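Local coordinates for protein ectonucleotide pyrophosphatase/phosphodiesterase family member 5 (Mus musculus, PDB 5VEO) that probably cleaves phosphodiester bonds in nucleotides as a zinc-dependent ectoenzyme, present here as an inactive form in complex with AMP, at residues F37-V47 against H335-P343; D177-S187 against S223-S231. The protein carries 1 engineered substitution. All coordinates share one frame; numbering follows the deposited sequence. Where two conformers were deposited one is given.

How the contacts relate
Contact 1 lies in the hydrophobic core, where helix 35-42 and the following strand meet strand 338-341; contact 2 is only partly buried and lines the zinc and AMP site. Their centres are about 22 Å apart, yet they adjoin where Pro-336 packs on the backbone of Ser-223 and His-225. Two elements join them: strand 218-222, beside strand 338-341 in the sheet, runs into 223-231, while helix 190-210, a few residues after 177-187, packs on Phe-37 and Ile-40. The chemistry differs accordingly, with a backbone ladder and apolar packing in 37-47 against 335-343, and metal bonds, a methionine on a histidine face and a glutamine amide hydrogen-bonded to a turn in 177-187 against 223-231.

Contact 1: residues F37-V47 against H335-P343; sequences FHYIMKNGVHV and HPIFLAHGP
Leu-339 sets its two methyls against different parts of helix 35-42. CD2 meets the edge of the Phe-37 ring in its plane, 3.7 Å from Phe-37 CD1, whereas CD1 lies 3.6 Å from Ile-40 CG2 and also touches Met-41 CG and the carbonyl oxygen of Phe-37. The Leu-339 and Ile-40 side chains cross at about a right angle. A chi1 of 64° places CG of Leu-339 between its backbone N and carbonyl carbon, aiming the fork at the helix. Beside it, Ile-337 CD1 comes to 3.6 Å from Phe-37 CE1, while Val-197 and Leu-201 of helix 190-210 touch the Phe-37 side chain as well. His-46, on the same sheet face as Leu-339, brings the CD2 edge of its ring near Phe-338 O.

Strands 45-51 and 338-341 are antiparallel neighbours in the mixed central sheet of this alkaline phosphatase-like fold, and helix 35-42 lies on one face of it. Val-45 and Ala-340 form a hydrogen-bonded pair, N to O 2.9 Å in both directions, and Val-47 N donates to Phe-338 O. On the other face, Val-45 CG2 meets Ala-340 CB at 3.7 Å, and Val-47 CG2 meets Phe-338 CD2. At Gly-44 a side chain would clash with Ala-340 O, which instead receives a CA-H...O contact from the glycine, its CA 3.2 Å away. His-341 turns its CD2 edge to Asn-43 O, 3.2 Å off, and stacks its ring on Trp-214. Water 1 joins Asn-43 O to Gly-342 N, and water 2 joins Val-47 O to Phe-338 N.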
# COMPACT_ATOMS: atom_id res chain seq x y z
N PHE A 37 0.16 19.61 5.57
CA PHE A 37 1.15 19.00 4.69
C PHE A 37 2.23 20.01 4.32
O PHE A 37 3.42 19.68 4.32
CB PHE A 37 0.50 18.44 3.42
CG PHE A 37 -0.22 17.12 3.63
CD1 PHE A 37 0.45 15.92 3.49
CD2 PHE A 37 -1.56 17.09 3.96
CE1 PHE A 37 -0.21 14.70 3.68
CE2 PHE A 37 -2.23 15.87 4.14
CZ PHE A 37 -1.53 14.68 4.01
N HIS A 38 1.84 21.25 4.01
CA HIS A 38 2.82 22.25 3.60
C HIS A 38 3.73 22.66 4.76
O HIS A 38 4.90 22.98 4.54
CB HIS A 38 2.09 23.45 2.98
CG HIS A 38 1.75 23.24 1.54
ND1 HIS A 38 0.67 22.50 1.13
CD2 HIS A 38 2.37 23.65 0.41
CE1 HIS A 38 0.63 22.47 -0.19
NE2 HIS A 38 1.66 23.15 -0.65
N TYR A 39 3.23 22.59 6.00
CA TYR A 39 4.07 22.85 7.16
C TYR A 39 5.17 21.80 7.28
O TYR A 39 6.34 22.14 7.54
CB TYR A 39 3.20 22.88 8.41
CG TYR A 39 3.96 23.04 9.70
CD1 TYR A 39 4.46 24.28 10.08
CD2 TYR A 39 4.18 21.96 10.53
CE1 TYR A 39 5.15 24.43 11.28
CE2 TYR A 39 4.86 22.11 11.73
CZ TYR A 39 5.35 23.34 12.09
OH TYR A 39 6.05 23.45 13.29
N ILE A 40 4.84 20.53 7.07
CA ILE A 40 5.88 19.49 7.06
C ILE A 40 6.87 19.72 5.92
O ILE A 40 8.08 19.58 6.10
CB ILE A 40 5.24 18.10 6.99
CG1 ILE A 40 4.56 17.79 8.33
CG2 ILE A 40 6.29 17.05 6.65
CD1 ILE A 40 3.82 16.49 8.38
N MET A 41 6.36 20.04 4.73
CA MET A 41 7.23 20.30 3.59
C MET A 41 8.24 21.40 3.91
O MET A 41 9.45 21.24 3.70
CB MET A 41 6.40 20.67 2.36
CG MET A 41 5.62 19.49 1.81
SD MET A 41 4.20 19.98 0.82
CE MET A 41 4.97 21.05 -0.37
N LYS A 42 7.75 22.53 4.43
CA LYS A 42 8.62 23.69 4.70
C LYS A 42 9.68 23.35 5.73
O LYS A 42 10.77 23.96 5.76
CB LYS A 42 7.75 24.84 5.19
CG LYS A 42 8.48 26.15 5.49
CD LYS A 42 7.54 27.12 6.22
CE LYS A 42 8.28 28.34 6.80
NZ LYS A 42 8.71 28.15 8.23
N ASN A 43 9.38 22.40 6.61
CA ASN A 43 10.26 22.03 7.70
C ASN A 43 10.86 20.65 7.52
O ASN A 43 11.39 20.08 8.47
CB ASN A 43 9.49 22.15 9.01
CG ASN A 43 9.16 23.59 9.34
OD1 ASN A 43 10.06 24.37 9.66
ND2 ASN A 43 7.90 23.96 9.19
N GLY A 44 10.80 20.10 6.31
CA GLY A 44 11.12 18.71 6.10
C GLY A 44 11.44 18.40 4.65
O GLY A 44 11.96 19.24 3.91
N VAL A 45 11.13 17.16 4.25
CA VAL A 45 11.46 16.66 2.92
C VAL A 45 10.18 16.23 2.22
O VAL A 45 9.18 15.87 2.84
CB VAL A 45 12.46 15.49 2.94
CG1 VAL A 45 13.79 15.89 3.59
CG2 VAL A 45 11.89 14.27 3.66
N HIS A 46 10.25 16.23 0.89
CA HIS A 46 9.12 15.91 0.02
C HIS A 46 9.67 15.26 -1.23
O HIS A 46 10.65 15.76 -1.79
CB HIS A 46 8.35 17.21 -0.30
CG HIS A 46 7.18 17.05 -1.23
ND1 HIS A 46 6.78 18.08 -2.06
CD2 HIS A 46 6.31 16.03 -1.45
CE1 HIS A 46 5.73 17.70 -2.76
NE2 HIS A 46 5.41 16.47 -2.40
N VAL A 47 9.11 14.13 -1.64
CA VAL A 47 9.51 13.44 -2.86
C VAL A 47 8.35 13.52 -3.85
O VAL A 47 7.25 13.06 -3.54
CB VAL A 47 9.91 11.98 -2.60
CG1 VAL A 47 10.25 11.28 -3.91
CG2 VAL A 47 11.12 11.92 -1.64
N HIS A 335 0.77 6.84 -8.06
CA HIS A 335 1.87 7.12 -7.15
C HIS A 335 1.39 7.85 -5.89
O HIS A 335 0.58 8.77 -5.96
CB HIS A 335 2.94 7.94 -7.85
CG HIS A 335 3.62 7.19 -8.95
ND1 HIS A 335 4.42 7.79 -9.89
CD2 HIS A 335 3.58 5.87 -9.26
CE1 HIS A 335 4.85 6.87 -10.74
NE2 HIS A 335 4.37 5.70 -10.37
N PRO A 336 1.91 7.44 -4.73
CA PRO A 336 1.53 8.06 -3.46
C PRO A 336 2.37 9.27 -3.10
O PRO A 336 3.51 9.41 -3.53
CB PRO A 336 1.84 6.94 -2.46
CG PRO A 336 3.06 6.29 -3.05
CD PRO A 336 2.84 6.32 -4.55
N ILE A 337 1.83 10.07 -2.17
CA ILE A 337 2.61 11.12 -1.53
C ILE A 337 3.75 10.52 -0.72
O ILE A 337 3.66 9.38 -0.21
CB ILE A 337 1.77 12.00 -0.59
CG1 ILE A 337 1.06 11.12 0.44
CG2 ILE A 337 0.91 12.95 -1.34
CD1 ILE A 337 0.69 11.81 1.71
N PHE A 338 4.80 11.31 -0.53
CA PHE A 338 5.83 11.02 0.46
C PHE A 338 6.40 12.33 0.99
O PHE A 338 6.92 13.15 0.22
CB PHE A 338 6.95 10.16 -0.12
CG PHE A 338 8.00 9.77 0.87
CD1 PHE A 338 7.98 8.53 1.47
CD2 PHE A 338 9.02 10.66 1.22
CE1 PHE A 338 8.95 8.17 2.41
CE2 PHE A 338 9.97 10.31 2.14
CZ PHE A 338 9.94 9.06 2.74
N LEU A 339 6.34 12.50 2.31
CA LEU A 339 6.97 13.65 2.95
C LEU A 339 7.40 13.24 4.35
O LEU A 339 6.92 12.25 4.88
CB LEU A 339 6.04 14.87 2.95
CG LEU A 339 4.72 14.95 3.69
CD1 LEU A 339 4.22 16.41 3.74
CD2 LEU A 339 3.66 14.05 3.02
N ALA A 340 8.31 14.00 4.94
CA ALA A 340 8.79 13.61 6.26
C ALA A 340 9.38 14.80 6.99
O ALA A 340 9.81 15.79 6.38
CB ALA A 340 9.82 12.49 6.15
N HIS A 341 9.41 14.68 8.32
CA HIS A 341 9.96 15.70 9.20
C HIS A 341 10.61 15.02 10.39
O HIS A 341 10.04 14.09 10.94
CB HIS A 341 8.87 16.64 9.73
CG HIS A 341 9.32 17.47 10.88
ND1 HIS A 341 9.28 17.02 12.18
CD2 HIS A 341 9.85 18.72 10.92
CE1 HIS A 341 9.76 17.96 12.98
NE2 HIS A 341 10.11 19.00 12.24
N GLY A 342 11.79 15.50 10.78
CA GLY A 342 12.35 15.06 12.03
C GLY A 342 13.82 15.38 12.12
O GLY A 342 14.44 15.93 11.20
N PRO A 343 14.42 15.00 13.24
CA PRO A 343 15.82 15.37 13.47
C PRO A 343 16.78 14.75 12.47
O PRO A 343 17.84 15.33 12.19
CB PRO A 343 16.08 14.88 14.90
CG PRO A 343 15.02 13.89 15.18
CD PRO A 343 13.82 14.29 14.38
O HOH W 1 12.90 17.74 9.06
O HOH W 2 4.79 13.28 -2.75

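Contact 2: residues D177-S187 against S223-S231; sequences DDTGHDVGPDS and SDHGMTQCS. With ZN (zinc ion), chain E; ZN (zinc ion), chain D; ZN (zinc ion), chain F; AMP (adenosine monophosphate), chain Q.
Met-227 lays its thioether over one face of the His-181 ring: CE sits 4.0 Å from the ring centroid, almost on the ring normal, as a CH-pi contact, and SD lies over the same face. The methionine chain is bent at chi2 and chi3 (74° and 67°), which folds this end back over the imidazole. Its CG touches Pro-185 CD, and Pro-185 CG packs against the peptide joining Thr-228 and Gln-229, 3.5 Å from Thr-228 C.

Metal bonds tie the active-site ends together in the two-zinc centre of the alkaline phosphatase superfamily. One zinc is held by both carboxylate oxygens of Asp-177, His-181 NE2 at 2.0 Å and His-325, while ND1 of the His-181 ring is hydrogen-bonded to Gly-323 O; the other by Asp-224 OD2, His-225 NE2 and Asp-22. The AMP phosphate bridges them through O2P and O3P. Asp-177 OD1 also approaches the edge of the His-225 ring in its plane, 3.2 Å from CE1, while His-225 ND1 donates to Gly-226 O. A third zinc joins Asp-178 and Glu-145 to the AMP O3'.

At the far end, Gln-229 OE1 accepts from Asp-186 N at 2.9 Å, within the type I turn from Gly-184 to Ser-187, and its NE2 reaches Val-183 O through water 3. The Asp-186 carboxylate lies nearly parallel to the Gln-229 amide, 14° between their planes. Gly-184, with positive phi, lies against Gln-229 OE1 on the side where a CB would point. An alanine in place of Gln-229 would remove OE1 and NE2, and would probably leave Asp-186 N without its acceptor and water 3 without one partner.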
# COMPACT_ATOMS: atom_id res chain seq x y z
N ASP A 177 -8.65 7.00 0.46
CA ASP A 177 -8.99 5.86 -0.39
C ASP A 177 -10.50 5.61 -0.45
O ASP A 177 -11.07 5.44 -1.53
CB ASP A 177 -8.27 4.61 0.12
CG ASP A 177 -8.55 3.39 -0.73
OD1 ASP A 177 -7.94 3.26 -1.81
OD2 ASP A 177 -9.36 2.52 -0.30
N ASP A 178 -11.15 5.55 0.72
CA ASP A 178 -12.56 5.17 0.77
C ASP A 178 -13.42 6.12 -0.07
O ASP A 178 -14.21 5.69 -0.91
CB ASP A 178 -13.06 5.18 2.21
CG ASP A 178 -12.82 3.88 2.93
OD1 ASP A 178 -12.42 2.89 2.28
OD2 ASP A 178 -13.04 3.84 4.16
N THR A 179 -13.29 7.42 0.18
CA THR A 179 -14.07 8.39 -0.58
C THR A 179 -13.62 8.45 -2.04
O THR A 179 -14.45 8.63 -2.94
CB THR A 179 -13.99 9.75 0.10
OG1 THR A 179 -14.65 9.68 1.38
CG2 THR A 179 -14.64 10.83 -0.74
N GLY A 180 -12.32 8.32 -2.29
CA GLY A 180 -11.83 8.28 -3.67
C GLY A 180 -12.52 7.20 -4.49
O GLY A 180 -12.88 7.43 -5.65
N HIS A 181 -12.71 6.02 -3.91
CA HIS A 181 -13.45 4.97 -4.60
C HIS A 181 -14.88 5.40 -4.89
O HIS A 181 -15.41 5.14 -5.98
CB HIS A 181 -13.49 3.69 -3.77
CG HIS A 181 -12.22 2.90 -3.77
ND1 HIS A 181 -11.70 2.32 -4.90
CD2 HIS A 181 -11.38 2.57 -2.75
CE1 HIS A 181 -10.59 1.66 -4.59
NE2 HIS A 181 -10.38 1.79 -3.29
N ASP A 182 -15.54 6.00 -3.90
CA ASP A 182 -16.96 6.29 -3.99
C ASP A 182 -17.27 7.36 -5.03
O ASP A 182 -18.23 7.24 -5.79
CB ASP A 182 -17.49 6.73 -2.63
CG ASP A 182 -17.59 5.60 -1.64
OD1 ASP A 182 -17.55 4.42 -2.06
OD2 ASP A 182 -17.73 5.89 -0.42
N VAL A 183 -16.50 8.44 -5.03
CA VAL A 183 -16.82 9.59 -5.88
C VAL A 183 -15.89 9.73 -7.07
O VAL A 183 -16.27 10.42 -8.04
CB VAL A 183 -16.86 10.90 -5.07
CG1 VAL A 183 -17.85 10.76 -3.92
CG2 VAL A 183 -15.48 11.31 -4.58
N GLY A 184 -14.72 9.10 -7.06
CA GLY A 184 -13.73 9.29 -8.09
C GLY A 184 -12.82 10.47 -7.78
O GLY A 184 -13.25 11.48 -7.21
N PRO A 185 -11.53 10.35 -8.13
CA PRO A 185 -10.58 11.41 -7.77
C PRO A 185 -10.83 12.73 -8.49
O PRO A 185 -10.30 13.77 -8.05
CB PRO A 185 -9.23 10.82 -8.16
CG PRO A 185 -9.55 9.80 -9.22
CD PRO A 185 -10.87 9.24 -8.85
N ASP A 186 -11.58 12.73 -9.59
CA ASP A 186 -11.89 13.95 -10.32
C ASP A 186 -13.11 14.67 -9.75
O ASP A 186 -13.43 15.78 -10.20
CB ASP A 186 -12.16 13.66 -11.80
CG ASP A 186 -10.94 13.09 -12.52
OD1 ASP A 186 -9.84 13.12 -11.96
OD2 ASP A 186 -11.09 12.62 -13.67
N SER A 187 -13.78 14.06 -8.80
CA SER A 187 -14.98 14.65 -8.24
C SER A 187 -14.63 15.90 -7.43
O SER A 187 -13.67 15.90 -6.66
CB SER A 187 -15.71 13.65 -7.33
OG SER A 187 -16.75 14.29 -6.62
N SER A 223 1.77 6.82 1.65
CA SER A 223 0.56 6.10 1.28
C SER A 223 0.97 4.89 0.46
O SER A 223 2.16 4.68 0.14
CB SER A 223 -0.39 7.02 0.52
OG SER A 223 -1.64 6.42 0.29
N ASP A 224 -0.02 4.07 0.14
CA ASP A 224 0.19 2.86 -0.63
C ASP A 224 0.08 3.06 -2.14
O ASP A 224 0.70 2.31 -2.89
CB ASP A 224 -0.77 1.75 -0.17
CG ASP A 224 -2.24 2.17 -0.09
OD1 ASP A 224 -2.61 3.38 -0.15
OD2 ASP A 224 -3.07 1.22 0.05
N HIS A 225 -0.71 4.04 -2.58
CA HIS A 225 -0.99 4.24 -4.01
C HIS A 225 -1.88 5.47 -4.15
O HIS A 225 -2.33 6.06 -3.15
CB HIS A 225 -1.72 3.03 -4.61
CG HIS A 225 -2.98 2.73 -3.86
ND1 HIS A 225 -4.11 3.52 -3.95
CD2 HIS A 225 -3.22 1.82 -2.88
CE1 HIS A 225 -4.99 3.10 -3.06
NE2 HIS A 225 -4.49 2.07 -2.41
N GLY A 226 -2.18 5.81 -5.40
CA GLY A 226 -3.08 6.88 -5.75
C GLY A 226 -4.45 6.37 -6.15
O GLY A 226 -5.01 5.45 -5.53
N MET A 227 -5.02 6.99 -7.18
CA MET A 227 -6.39 6.70 -7.56
C MET A 227 -6.63 7.28 -8.95
O MET A 227 -6.09 8.33 -9.28
CB MET A 227 -7.38 7.32 -6.55
CG MET A 227 -8.84 6.90 -6.67
SD MET A 227 -9.18 5.21 -6.09
CE MET A 227 -8.87 5.36 -4.35
N THR A 228 -7.43 6.59 -9.75
CA THR A 228 -7.78 7.10 -11.08
C THR A 228 -9.28 6.99 -11.29
O THR A 228 -9.98 6.18 -10.67
CB THR A 228 -6.98 6.40 -12.22
OG1 THR A 228 -7.02 7.21 -13.41
CG2 THR A 228 -7.56 5.11 -12.60
N GLN A 229 -9.77 7.86 -12.17
CA GLN A 229 -11.20 7.96 -12.45
C GLN A 229 -11.65 6.84 -13.37
O GLN A 229 -11.08 6.63 -14.46
CB GLN A 229 -11.52 9.32 -13.08
CG GLN A 229 -13.00 9.63 -13.17
CD GLN A 229 -13.60 10.12 -11.86
OE1 GLN A 229 -12.89 10.54 -10.95
NE2 GLN A 229 -14.91 10.08 -11.76
N CYS A 230 -12.74 6.20 -12.98
CA CYS A 230 -13.39 5.16 -13.77
C CYS A 230 -14.74 5.66 -14.28
O CYS A 230 -15.23 6.72 -13.88
CB CYS A 230 -13.56 3.90 -12.94
SG CYS A 230 -11.93 3.17 -12.52
N SER A 231 -15.33 4.87 -15.18
CA SER A 231 -16.54 5.27 -15.88
C SER A 231 -17.31 4.05 -16.34
O SER A 231 -16.70 3.09 -16.83
CB SER A 231 -16.22 6.12 -17.11
OG SER A 231 -17.42 6.40 -17.84
ZN ZN E . -4.96 1.59 -0.47
ZN ZN D . -8.62 1.34 -2.40
ZN ZN F . -12.49 1.11 4.17
P AMP Q . -7.17 -0.86 -0.91
O1P AMP Q . -6.39 -1.87 -1.70
O2P AMP Q . -8.46 -0.45 -1.63
O3P AMP Q . -6.34 0.37 -0.54
O5' AMP Q . -7.61 -1.52 0.47
C5' AMP Q . -7.87 -0.67 1.60
C4' AMP Q . -8.98 -1.17 2.48
O4' AMP Q . -8.49 -2.25 3.26
C3' AMP Q . -9.45 -0.13 3.50
O3' AMP Q . -10.72 0.37 3.15
C2' AMP Q . -9.54 -0.89 4.83
O2' AMP Q . -10.76 -0.77 5.51
C1' AMP Q . -9.25 -2.32 4.43
N9 AMP Q . -8.50 -3.05 5.43
C8 AMP Q . -7.25 -2.81 5.85
N7 AMP Q . -6.89 -3.73 6.78
C5 AMP Q . -7.96 -4.56 6.92
C6 AMP Q . -8.28 -5.76 7.72
N6 AMP Q . -7.37 -6.26 8.58
N1 AMP Q . -9.49 -6.33 7.57
C2 AMP Q . -10.42 -5.85 6.72
N3 AMP Q . -10.21 -4.77 5.95
C4 AMP Q . -9.01 -4.11 6.04
O HOH W 3 -16.71 11.70 -10.33
O HOH W 4 -13.79 -0.69 3.37
O HOH W 5 -14.61 0.09 4.94
O HOH W 6 -14.41 2.29 4.94